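Local coordinates for protein Dok-7 (Mus musculus, PDB 3ML4) that activates the receptor tyrosine kinase MuSK as a dimeric cytoplasmic adaptor and is essential for forming neuromuscular synapses, at residues Gln195-Phe198 / Leu199-Ile203. Numbering follows the deposited sequence.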
ATOM      1  N   GLN B 195      17.491 -17.795  -5.897  1.00 32.90           N
ATOM      2  CA  GLN B 195      17.065 -16.565  -5.224  1.00 33.31           C
ATOM      3  C   GLN B 195      15.754 -16.017  -5.769  1.00 33.44           C
ATOM      4  O   GLN B 195      14.943 -15.492  -5.009  1.00 33.60           O
ATOM      5  CB  GLN B 195      18.143 -15.486  -5.318  1.00 33.15           C
ATOM      6  CG  GLN B 195      19.148 -15.543  -4.192  1.00 34.02           C
ATOM      7  CD  GLN B 195      20.447 -14.836  -4.514  1.00 35.04           C
ATOM      8  OE1 GLN B 195      20.477 -13.853  -5.262  1.00 35.67           O
ATOM      9  NE2 GLN B 195      21.538 -15.336  -3.943  1.00 35.04           N
HETATM   10  N   MSE B 196      15.549 -16.142  -7.077  1.00 33.43           N
HETATM   11  CA  MSE B 196      14.323 -15.657  -7.701  1.00 34.28           C
HETATM   12  C   MSE B 196      13.117 -16.503  -7.308  1.00 33.00           C
HETATM   13  O   MSE B 196      12.057 -15.967  -6.986  1.00 32.80           O
HETATM   14  CB  MSE B 196      14.467 -15.596  -9.224  1.00 34.18           C
HETATM   15  CG  MSE B 196      15.386 -14.487  -9.701  1.00 35.28           C
HETATM   16 SE   MSE B 196      15.853 -14.614 -11.597  1.00 38.58          SE
HETATM   17  CE  MSE B 196      17.724 -14.172 -11.404  1.00 35.35           C
ATOM     18  N   SER B 197      13.304 -17.820  -7.328  1.00 32.19           N
ATOM     19  CA  SER B 197      12.250 -18.784  -7.021  1.00 31.20           C
ATOM     20  C   SER B 197      11.809 -18.687  -5.561  1.00 30.74           C
ATOM     21  O   SER B 197      10.612 -18.763  -5.255  1.00 30.50           O
ATOM     22  CB  SER B 197      12.735 -20.201  -7.336  1.00 31.22           C
ATOM     23  OG  SER B 197      11.651 -21.104  -7.435  1.00 31.05           O
ATOM     24  N   PHE B 198      12.783 -18.518  -4.668  1.00 29.82           N
ATOM     25  CA  PHE B 198      12.508 -18.375  -3.248  1.00 29.18           C
ATOM     26  C   PHE B 198      11.764 -17.072  -2.939  1.00 28.60           C
ATOM     27  O   PHE B 198      10.866 -17.042  -2.092  1.00 28.38           O
ATOM     28  CB  PHE B 198      13.801 -18.455  -2.443  1.00 29.32           C
ATOM     29  CG  PHE B 198      13.649 -18.017  -1.019  1.00 29.77           C
ATOM     30  CD1 PHE B 198      13.007 -18.837  -0.090  1.00 29.69           C
ATOM     31  CD2 PHE B 198      14.141 -16.780  -0.604  1.00 29.66           C
ATOM     32  CE1 PHE B 198      12.867 -18.432   1.229  1.00 30.13           C
ATOM     33  CE2 PHE B 198      14.008 -16.367   0.714  1.00 29.66           C
ATOM     34  CZ  PHE B 198      13.369 -17.189   1.632  1.00 29.65           C
ATOM     35  N   LEU B 199      12.151 -16.002  -3.627  1.00 27.82           N
ATOM     36  CA  LEU B 199      11.454 -14.732  -3.531  1.00 27.10           C
ATOM     37  C   LEU B 199       9.999 -14.910  -3.959  1.00 26.57           C
ATOM     38  O   LEU B 199       9.077 -14.461  -3.276  1.00 26.26           O
ATOM     39  CB  LEU B 199      12.136 -13.694  -4.418  1.00 27.09           C
ATOM     40  CG  LEU B 199      11.881 -12.229  -4.088  1.00 26.59           C
ATOM     41  CD1 LEU B 199      12.909 -11.782  -3.073  1.00 26.80           C
ATOM     42  CD2 LEU B 199      11.968 -11.381  -5.341  1.00 26.16           C
ATOM     43  N   PHE B 200       9.817 -15.583  -5.093  1.00 26.09           N
ATOM     44  CA  PHE B 200       8.499 -15.918  -5.625  1.00 25.72           C
ATOM     45  C   PHE B 200       7.681 -16.755  -4.637  1.00 25.55           C
ATOM     46  O   PHE B 200       6.521 -16.442  -4.367  1.00 25.72           O
ATOM     47  CB  PHE B 200       8.650 -16.654  -6.959  1.00 25.58           C
ATOM     48  CG  PHE B 200       8.736 -15.751  -8.166  1.00 25.32           C
ATOM     49  CD1 PHE B 200       9.478 -14.567  -8.137  1.00 25.84           C
ATOM     50  CD2 PHE B 200       8.096 -16.106  -9.347  1.00 25.17           C
ATOM     51  CE1 PHE B 200       9.562 -13.742  -9.262  1.00 25.85           C
ATOM     52  CE2 PHE B 200       8.169 -15.289 -10.477  1.00 25.71           C
ATOM     53  CZ  PHE B 200       8.906 -14.105 -10.433  1.00 25.80           C
ATOM     54  N   ASP B 201       8.297 -17.800  -4.090  1.00 25.36           N
ATOM     55  CA  ASP B 201       7.654 -18.672  -3.103  1.00 25.26           C
ATOM     56  C   ASP B 201       7.146 -17.903  -1.890  1.00 25.31           C
ATOM     57  O   ASP B 201       6.064 -18.188  -1.364  1.00 25.45           O
ATOM     58  CB  ASP B 201       8.627 -19.762  -2.635  1.00 25.10           C
ATOM     59  CG  ASP B 201       8.909 -20.804  -3.708  1.00 24.87           C
ATOM     60  OD1 ASP B 201       8.122 -20.919  -4.675  1.00 24.16           O
ATOM     61  OD2 ASP B 201       9.924 -21.510  -3.578  1.00 23.78           O
ATOM     62  N   CYS B 202       7.945 -16.940  -1.443  1.00 25.15           N
ATOM     63  CA  CYS B 202       7.617 -16.159  -0.273  1.00 24.96           C
ATOM     64  C   CYS B 202       6.454 -15.212  -0.543  1.00 25.27           C
ATOM     65  O   CYS B 202       5.466 -15.231   0.194  1.00 25.55           O
ATOM     66  CB  CYS B 202       8.844 -15.397   0.216  1.00 25.04           C
ATOM     67  SG  CYS B 202      10.065 -16.441   1.043  1.00 23.53           S
ATOM     68  N   ILE B 203       6.558 -14.407  -1.601  1.00 25.36           N
ATOM     69  CA  ILE B 203       5.548 -13.373  -1.886  1.00 25.42           C
ATOM     70  C   ILE B 203       4.142 -13.958  -2.105  1.00 25.52           C
ATOM     71  O   ILE B 203       3.171 -13.494  -1.496  1.00 25.69           O
ATOM     72  CB  ILE B 203       5.974 -12.409  -3.052  1.00 25.20           C
ATOM     73  CG1 ILE B 203       6.815 -11.238  -2.535  1.00 25.46           C
ATOM     74  CG2 ILE B 203       4.759 -11.776  -3.713  1.00 24.87           C
ATOM     75  CD1 ILE B 203       8.181 -11.582  -1.978  1.00 25.93           C
TER
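One face of the Phe198 ring carries Cys202 SG, which lies 3.7 Å from the ring centroid and 25° off the ring normal, a Cys sulfur-aromatic contact offset toward the rim, near CE1 and CZ. This pair, four residues apart, spans about one turn of helix 193-203, the C-terminal helix that packs on the beta-sheet of an IRS-type PTB domain. The torsions explain the meeting: a chi1 of 167° turns the Phe198 ring away from its own N and beside its carbonyl carbon, while Cys202 SG stands beside its own N; Pro209 touches both side chains. The Phe200 ring lies obliquely to Met196 O and makes edge-to-face contacts with Tyr164 and Phe171. Regular i to i+4 bonding is evident in Phe200 N to Met196 O, 3.0 Å, and Cys202 N to Phe198 O, 3.0 Å. On the sheet, Leu199 packs against His116, Phe118 and Leu137, and Met196, a selenomethionine, against Phe118 and Val120. Asp201 OD1 is hydrogen-bonded to Tyr164 OH and to a polar side chain of the bound MuSK peptide. With an alanine here the shared carboxylate is gone, and the Tyr164 hydroxyl and the peptide group would probably lose their common partner. Asp201 N donates to Ser197 O at 2.8 Å, with an N-H...O angle of 159°.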